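Motility-associated killing factor MakB (Vibrio cholerae serotype O1, PDB 6W1W) probably acts as one component of a three-component cytotoxin, a largely helical protein structurally similar to alpha-pore-forming toxins. Local coordinates at residues A[82-85]-A[86-90]; A[110-113]-A[114-118]; A[286-289]-A[290-294]. All blocks are in the same frame, centred on the assembly; numbering follows the deposited sequence.

In the fold
The three contacts follow one another along the chain without nesting or crossing, and each spans consecutive turns of a single helix, so none closes a loop by itself. Contact 1 comes first, at the C-terminal end of helix 69-90; the disulfide Cys90-Cys106 then ties that end to helix 100-151, which carries contact 2. Contact 3 lies much later, in helix 276-302. Despite this separation, the centres of contacts 2 and 3 are about 9 Å apart, and those of 1 and 2 about 12 Å. Packing supplies the cross-links: Tyr83 OH lies 3.6 Å from Leu114 CD1, and Leu114 CD2 lies 3.4 Å from Trp287 CE3. Three helices of the bundle are thereby joined.

Contact 1 (A[82-85]-A[86-90]); sequences NYQT and TFDAC
The rings of Tyr83 and Phe87, one helical turn apart, meet obliquely: their centroids are 5.8 Å apart and their planes are inclined at 59°. The phenol oxygen approaches the Phe87 ring at its edge, near the ring plane, with Tyr83 OH 3.7 Å from Phe87 CD2. The same Phe87 CD2 comes within 3.8 Å of Tyr83 CE2, reaching the tyrosine ring at a slant. Spaced four residues apart, the two share a flank of the helix, and CG anti to the backbone N in both (chi1 -178° in Tyr83) swings the rings along it. Trp323 of helix 316-333 packs against both rings, meeting Tyr83 edge-to-face; Trp287 of helix 276-302 also meets Tyr83 edge-to-face, and Leu110 of helix 100-151 touches it.

Further round the helix, two more flat groups meet. The Gln84 amide and the Asp88 carboxylate stand almost perpendicular, at 83°, and although Gln84 NE2 is 3.1 Å from Asp88 OD2, the angle is too poor for a hydrogen bond. Helix 316-333 covers this pair too, Gln84 touching Trp323 and Asp88 touching Ser320.

Backbone bonds hold the turn that sets these spacings: Phe87 N donates to Tyr83 O at 3.0 Å, and Asp88 N to Gln84 O at 3.2 Å. Thr86 OG1 adds a weak bond to Tyr83 O at 3.3 Å, whereas Thr85 OG1 uses the carbonyl of Ile81, so both threonine hydroxyls turn back on the helix.

The aromatic pair is thus held by apolar packing among the tryptophans and Leu110, while the amide and carboxylate can probably attract each other electrostatically without a directed bond, and the threonine hydroxyls find acceptors in the preceding turn.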
loop_
_atom_site.group_PDB
_atom_site.type_symbol
_atom_site.label_atom_id
_atom_site.label_comp_id
_atom_site.label_asym_id
_atom_site.label_seq_id
_atom_site.Cartn_x
_atom_site.Cartn_y
_atom_site.Cartn_z
ATOM N N ASN A 82 -14.254 8.686 15.728
ATOM C CA ASN A 82 -15.093 9.809 16.134
ATOM C C ASN A 82 -16.575 9.496 15.956
ATOM O O ASN A 82 -17.403 9.943 16.759
ATOM C CB ASN A 82 -14.710 11.065 15.345
ATOM C CG ASN A 82 -15.632 12.245 15.629
ATOM O OD1 ASN A 82 -15.607 12.819 16.720
ATOM N ND2 ASN A 82 -16.436 12.624 14.638
ATOM N N TYR A 83 -16.931 8.726 14.924
ATOM C CA TYR A 83 -18.345 8.450 14.686
ATOM C C TYR A 83 -18.943 7.593 15.795
ATOM O O TYR A 83 -20.091 7.806 16.198
ATOM C CB TYR A 83 -18.548 7.778 13.330
ATOM C CG TYR A 83 -20.007 7.523 13.024
ATOM C CD1 TYR A 83 -20.847 8.558 12.634
ATOM C CD2 TYR A 83 -20.552 6.254 13.143
ATOM C CE1 TYR A 83 -22.187 8.335 12.363
ATOM C CE2 TYR A 83 -21.890 6.021 12.872
ATOM C CZ TYR A 83 -22.702 7.062 12.482
ATOM O OH TYR A 83 -24.032 6.823 12.214
ATOM N N GLN A 84 -18.184 6.613 16.296
ATOM C CA GLN A 84 -18.663 5.827 17.427
ATOM C C GLN A 84 -18.800 6.686 18.676
ATOM O O GLN A 84 -19.664 6.422 19.520
ATOM C CB GLN A 84 -17.723 4.649 17.685
ATOM C CG GLN A 84 -18.156 3.741 18.827
ATOM C CD GLN A 84 -17.581 4.168 20.167
ATOM O OE1 GLN A 84 -16.497 4.754 20.235
ATOM N NE2 GLN A 84 -18.312 3.880 21.243
ATOM N N THR A 85 -17.968 7.722 18.803
ATOM C CA THR A 85 -18.041 8.596 19.969
ATOM C C THR A 85 -19.357 9.367 19.997
ATOM O O THR A 85 -20.083 9.337 20.999
ATOM C CB THR A 85 -16.850 9.557 19.982
ATOM O OG1 THR A 85 -15.631 8.806 19.939
ATOM C CG2 THR A 85 -16.868 10.418 21.243
ATOM N N THR A 86 -19.690 10.053 18.899
ATOM C CA THR A 86 -20.945 10.795 18.848
ATOM C C THR A 86 -22.154 9.872 18.764
ATOM O O THR A 86 -23.274 10.312 19.044
ATOM C CB THR A 86 -20.954 11.771 17.664
ATOM O OG1 THR A 86 -20.890 11.039 16.433
ATOM C CG2 THR A 86 -19.770 12.730 17.746
ATOM N N PHE A 87 -21.957 8.606 18.393
ATOM C CA PHE A 87 -23.082 7.678 18.326
ATOM C C PHE A 87 -23.532 7.259 19.721
ATOM O O PHE A 87 -24.737 7.129 19.977
ATOM C CB PHE A 87 -22.705 6.455 17.493
ATOM C CG PHE A 87 -23.882 5.618 17.063
ATOM C CD1 PHE A 87 -24.508 4.760 17.952
ATOM C CD2 PHE A 87 -24.343 5.674 15.758
ATOM C CE1 PHE A 87 -25.584 3.988 17.554
ATOM C CE2 PHE A 87 -25.416 4.900 15.353
ATOM C CZ PHE A 87 -26.037 4.058 16.252
ATOM N N ASP A 88 -22.580 7.035 20.635
ATOM C CA ASP A 88 -22.918 6.685 22.010
ATOM C C ASP A 88 -23.651 7.808 22.729
ATOM O O ASP A 88 -24.413 7.535 23.663
ATOM C CB ASP A 88 -21.656 6.307 22.785
ATOM C CG ASP A 88 -21.404 4.816 22.787
ATOM O OD1 ASP A 88 -22.201 4.083 22.161
ATOM O OD2 ASP A 88 -20.418 4.378 23.420
ATOM N N ALA A 89 -23.444 9.060 22.315
ATOM C CA ALA A 89 -24.197 10.159 22.910
ATOM C C ALA A 89 -25.692 10.013 22.655
ATOM O O ALA A 89 -26.505 10.394 23.505
ATOM C CB ALA A 89 -23.695 11.500 22.373
ATOM N N CYS A 90 -26.072 9.450 21.508
ATOM C CA CYS A 90 -27.477 9.315 21.144
ATOM C C CYS A 90 -28.083 7.983 21.562
ATOM O O CYS A 90 -29.295 7.801 21.413
ATOM C CB CYS A 90 -27.660 9.499 19.636
ATOM S SG CYS A 90 -27.186 11.137 19.047
#

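Contact 2 (A[110-113]-A[114-118]); sequences LQKT and LKQNI
Thr113, Leu114 and Gln116 carry this contact between successive turns of alpha helix 100-151, and the regular i to i+4 bonding is evident from the backbone. Thr113 O accepts from Asn117 N at 3.0 Å; the Thr113 and Asn117 side chains lie alongside one another, with Thr113 CG2 4.2 Å from Asn117 ND2. With chi1 at -49°, Thr113 OG1 lies beside its backbone N and bonds to Leu109 O, while the methyl is the branch on the Asn117 side.

Leu114 N donates to Leu110 O in a nearly straight bond (167°), and Leu114 CB and CG lie beside the same carbonyl. Beyond the helix, Leu114 also packs on Val294 of helix 276-302, which places this leucine in the interior of the bundle.

Gln116, by contrast, works on an exposed flank. Its CG, held beside the backbone N (chi1 -62°), passes Lys112 O, and the extended chain beyond then takes the amide to Lys112 NZ. Lys112, bent at its last two torsions, folds across to meet it: Lys112 NZ donates to Gln116 OE1, approaching nearly head-on to the carbonyl, at a C=O...N angle of 173°.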
loop_
_atom_site.group_PDB
_atom_site.type_symbol
_atom_site.label_atom_id
_atom_site.label_comp_id
_atom_site.label_asym_id
_atom_site.label_seq_id
_atom_site.Cartn_x
_atom_site.Cartn_y
_atom_site.Cartn_z
ATOM N N LEU A 110 -25.861 12.931 13.804
ATOM C CA LEU A 110 -25.264 11.826 13.064
ATOM C C LEU A 110 -25.343 12.069 11.564
ATOM O O LEU A 110 -24.392 11.774 10.829
ATOM C CB LEU A 110 -25.959 10.512 13.423
ATOM C CG LEU A 110 -25.825 10.030 14.865
ATOM C CD1 LEU A 110 -26.772 8.873 15.117
ATOM C CD2 LEU A 110 -24.388 9.626 15.152
ATOM N N GLN A 111 -26.471 12.611 11.099
ATOM C CA GLN A 111 -26.656 12.849 9.672
ATOM C C GLN A 111 -25.617 13.822 9.131
ATOM O O GLN A 111 -25.117 13.648 8.014
ATOM C CB GLN A 111 -28.067 13.369 9.414
ATOM C CG GLN A 111 -28.347 13.737 7.974
ATOM C CD GLN A 111 -29.567 14.617 7.845
ATOM O OE1 GLN A 111 -30.549 14.246 7.204
ATOM N NE2 GLN A 111 -29.516 15.790 8.467
ATOM N N LYS A 112 -25.275 14.852 9.906
ATOM C CA LYS A 112 -24.213 15.759 9.483
ATOM C C LYS A 112 -22.870 15.043 9.473
ATOM O O LYS A 112 -22.120 15.124 8.493
ATOM C CB LYS A 112 -24.168 16.990 10.392
ATOM C CG LYS A 112 -23.206 18.080 9.917
ATOM C CD LYS A 112 -23.173 19.267 10.878
ATOM C CE LYS A 112 -22.395 18.946 12.148
ATOM N NZ LYS A 112 -20.961 18.653 11.863
ATOM N N THR A 113 -22.559 14.317 10.551
ATOM C CA THR A 113 -21.284 13.610 10.624
ATOM C C THR A 113 -21.193 12.530 9.553
ATOM O O THR A 113 -20.139 12.352 8.932
ATOM C CB THR A 113 -21.092 13.009 12.016
ATOM O OG1 THR A 113 -21.362 14.010 13.004
ATOM C CG2 THR A 113 -19.662 12.513 12.195
ATOM N N LEU A 114 -22.291 11.806 9.318
ATOM C CA LEU A 114 -22.313 10.825 8.238
ATOM C C LEU A 114 -22.015 11.482 6.897
ATOM O O LEU A 114 -21.158 11.011 6.141
ATOM C CB LEU A 114 -23.666 10.114 8.197
ATOM C CG LEU A 114 -23.803 8.881 9.089
ATOM C CD1 LEU A 114 -25.253 8.465 9.193
ATOM C CD2 LEU A 114 -22.972 7.743 8.537
ATOM N N LYS A 115 -22.714 12.583 6.593
ATOM C CA LYS A 115 -22.489 13.298 5.339
ATOM C C LYS A 115 -21.031 13.719 5.190
ATOM O O LYS A 115 -20.456 13.617 4.100
ATOM C CB LYS A 115 -23.408 14.520 5.254
ATOM C CG LYS A 115 -24.777 14.266 4.621
ATOM C CD LYS A 115 -25.651 15.527 4.687
ATOM C CE LYS A 115 -26.872 15.458 3.765
ATOM N NZ LYS A 115 -27.902 14.464 4.186
ATOM N N GLN A 116 -20.415 14.196 6.277
ATOM C CA GLN A 116 -19.011 14.591 6.209
ATOM C C GLN A 116 -18.120 13.402 5.886
ATOM O O GLN A 116 -17.192 13.515 5.078
ATOM C CB GLN A 116 -18.565 15.227 7.526
ATOM C CG GLN A 116 -19.284 16.503 7.907
ATOM C CD GLN A 116 -18.793 17.064 9.227
ATOM O OE1 GLN A 116 -19.575 17.580 10.027
ATOM N NE2 GLN A 116 -17.488 16.965 9.463
ATOM N N ASN A 117 -18.384 12.253 6.513
ATOM C CA ASN A 117 -17.513 11.096 6.345
ATOM C C ASN A 117 -17.553 10.577 4.913
ATOM O O ASN A 117 -16.511 10.264 4.331
ATOM C CB ASN A 117 -17.903 9.991 7.329
ATOM C CG ASN A 117 -17.473 10.300 8.755
ATOM O OD1 ASN A 117 -16.631 11.170 8.987
ATOM N ND2 ASN A 117 -18.048 9.583 9.717
ATOM N N ILE A 118 -18.746 10.484 4.323
ATOM C CA ILE A 118 -18.842 9.982 2.953
ATOM C C ILE A 118 -18.225 10.966 1.967
ATOM O O ILE A 118 -17.594 10.559 0.986
ATOM C CB ILE A 118 -20.303 9.647 2.596
ATOM C CG1 ILE A 118 -20.480 9.501 1.085
ATOM C CG2 ILE A 118 -21.248 10.684 3.124
ATOM C CD1 ILE A 118 -21.879 9.105 0.674
#

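Contact 3 (A[286-289]-A[290-294]); sequences LWQD and ELDKV
Gln288 and Asp292 meet one turn apart through both backbone and side chain, but only the backbone forms a hydrogen bond. Asp292 N donates to Gln288 O at 2.9 Å, lying in the carbonyl plane. Asp292 CG sits beside its own backbone N (chi1 -59°), which turns the carboxylate back over the preceding turn. There the Gln288 amide and the carboxylate cross with their planes 74° apart. Gln288 NE2 comes within 2.9 Å of Asp292 OD1, but the angle is poor, so this is a close approach and not a hydrogen bond.

The neighbouring main-chain donors are served unequally. Leu291 N is well placed on Trp287 O at 2.8 Å, whereas Glu290 N makes a weak, bent bond to Leu286 O at 3.4 Å. The helix is kinked at the N atoms of Glu290 and Lys293, and Glu290 O accepts weak bonds from both Lys293 N and Val294 N. Carbon packs against the Asp289 carbonyl, with Lys293 CG 3.3 Å from Asp289 O.

The extended lysine chain runs past this carbonyl to a charged partner: Lys293 NZ forms a salt bridge with Glu290 OE1 at 3.0 Å, on the syn side of the carboxylate but 34° out of its plane. Pro7 and Leu5, from the N-terminal loop, pack on the Glu290 side chain.

Trp287 meets the ring of Phe80 of helix 69-90 and, like Glu290, touches Trp323 of helix 316-333. A helix packed in this way among helices 69-90, 100-151 and 316-333 belongs to a helical bundle, consistent with the architecture of alpha-pore-forming toxins.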
loop_
_atom_site.group_PDB
_atom_site.type_symbol
_atom_site.label_atom_id
_atom_site.label_comp_id
_atom_site.label_asym_id
_atom_site.label_seq_id
_atom_site.Cartn_x
_atom_site.Cartn_y
_atom_site.Cartn_z
ATOM N N LEU A 286 -20.288 2.184 2.591
ATOM C CA LEU A 286 -20.589 1.807 3.968
ATOM C C LEU A 286 -21.253 2.955 4.714
ATOM O O LEU A 286 -22.264 2.764 5.402
ATOM C CB LEU A 286 -19.317 1.365 4.690
ATOM C CG LEU A 286 -19.570 0.976 6.146
ATOM C CD1 LEU A 286 -20.642 -0.086 6.178
ATOM C CD2 LEU A 286 -18.299 0.490 6.826
ATOM N N TRP A 287 -20.691 4.161 4.595
ATOM C CA TRP A 287 -21.336 5.333 5.173
ATOM C C TRP A 287 -22.649 5.658 4.468
ATOM O O TRP A 287 -23.601 6.115 5.110
ATOM C CB TRP A 287 -20.409 6.542 5.095
ATOM C CG TRP A 287 -19.129 6.446 5.859
ATOM C CD1 TRP A 287 -17.866 6.479 5.342
ATOM C CD2 TRP A 287 -18.979 6.349 7.278
ATOM N NE1 TRP A 287 -16.938 6.396 6.352
ATOM C CE2 TRP A 287 -17.597 6.315 7.551
ATOM C CE3 TRP A 287 -19.878 6.279 8.344
ATOM C CZ2 TRP A 287 -17.093 6.213 8.844
ATOM C CZ3 TRP A 287 -19.377 6.179 9.630
ATOM C CH2 TRP A 287 -17.998 6.146 9.867
ATOM N N GLN A 288 -22.717 5.428 3.154
ATOM C CA GLN A 288 -23.865 5.876 2.370
ATOM C C GLN A 288 -25.144 5.180 2.816
ATOM O O GLN A 288 -26.089 5.830 3.279
ATOM C CB GLN A 288 -23.601 5.656 0.876
ATOM C CG GLN A 288 -24.821 5.826 -0.027
ATOM C CD GLN A 288 -25.490 7.184 0.111
ATOM O OE1 GLN A 288 -24.853 8.180 0.456
ATOM N NE2 GLN A 288 -26.788 7.226 -0.159
ATOM N N ASP A 289 -25.196 3.849 2.700
ATOM C CA ASP A 289 -26.388 3.139 3.149
ATOM C C ASP A 289 -26.535 3.151 4.668
ATOM O O ASP A 289 -27.568 2.703 5.176
ATOM C CB ASP A 289 -26.401 1.701 2.612
ATOM C CG ASP A 289 -25.220 0.874 3.086
ATOM O OD1 ASP A 289 -24.316 1.426 3.745
ATOM O OD2 ASP A 289 -25.204 -0.342 2.801
ATOM N N GLU A 290 -25.535 3.659 5.397
ATOM C CA GLU A 290 -25.712 3.970 6.813
ATOM C C GLU A 290 -26.440 5.296 6.992
ATOM O O GLU A 290 -27.243 5.455 7.919
ATOM C CB GLU A 290 -24.354 4.011 7.517
ATOM C CG GLU A 290 -24.440 4.090 9.031
ATOM C CD GLU A 290 -25.127 2.881 9.631
ATOM O OE1 GLU A 290 -24.904 1.758 9.128
ATOM O OE2 GLU A 290 -25.899 3.058 10.596
ATOM N N LEU A 291 -26.160 6.263 6.114
ATOM C CA LEU A 291 -26.924 7.504 6.104
ATOM C C LEU A 291 -28.362 7.262 5.662
ATOM O O LEU A 291 -29.292 7.882 6.190
ATOM C CB LEU A 291 -26.240 8.522 5.194
ATOM C CG LEU A 291 -27.038 9.753 4.763
ATOM C CD1 LEU A 291 -27.176 10.744 5.909
ATOM C CD2 LEU A 291 -26.377 10.392 3.556
ATOM N N ASP A 292 -28.565 6.362 4.695
ATOM C CA ASP A 292 -29.923 6.016 4.280
ATOM C C ASP A 292 -30.756 5.519 5.452
ATOM O O ASP A 292 -31.978 5.698 5.464
ATOM C CB ASP A 292 -29.894 4.958 3.176
ATOM C CG ASP A 292 -29.138 5.413 1.948
ATOM O OD1 ASP A 292 -28.706 6.585 1.913
ATOM O OD2 ASP A 292 -28.974 4.596 1.016
ATOM N N LYS A 293 -30.121 4.891 6.445
ATOM C CA LYS A 293 -30.864 4.436 7.615
ATOM C C LYS A 293 -31.265 5.609 8.500
ATOM O O LYS A 293 -32.408 5.677 8.967
ATOM C CB LYS A 293 -30.041 3.423 8.412
ATOM C CG LYS A 293 -29.656 2.167 7.651
ATOM C CD LYS A 293 -28.752 1.286 8.506
ATOM C CE LYS A 293 -28.033 0.239 7.671
ATOM N NZ LYS A 293 -26.928 -0.401 8.433
ATOM N N VAL A 294 -30.344 6.544 8.748
ATOM C CA VAL A 294 -30.687 7.669 9.610
ATOM C C VAL A 294 -31.599 8.663 8.903
ATOM O O VAL A 294 -32.305 9.426 9.570
ATOM C CB VAL A 294 -29.425 8.377 10.135
ATOM C CG1 VAL A 294 -28.432 7.358 10.656
ATOM C CG2 VAL A 294 -28.804 9.235 9.056
#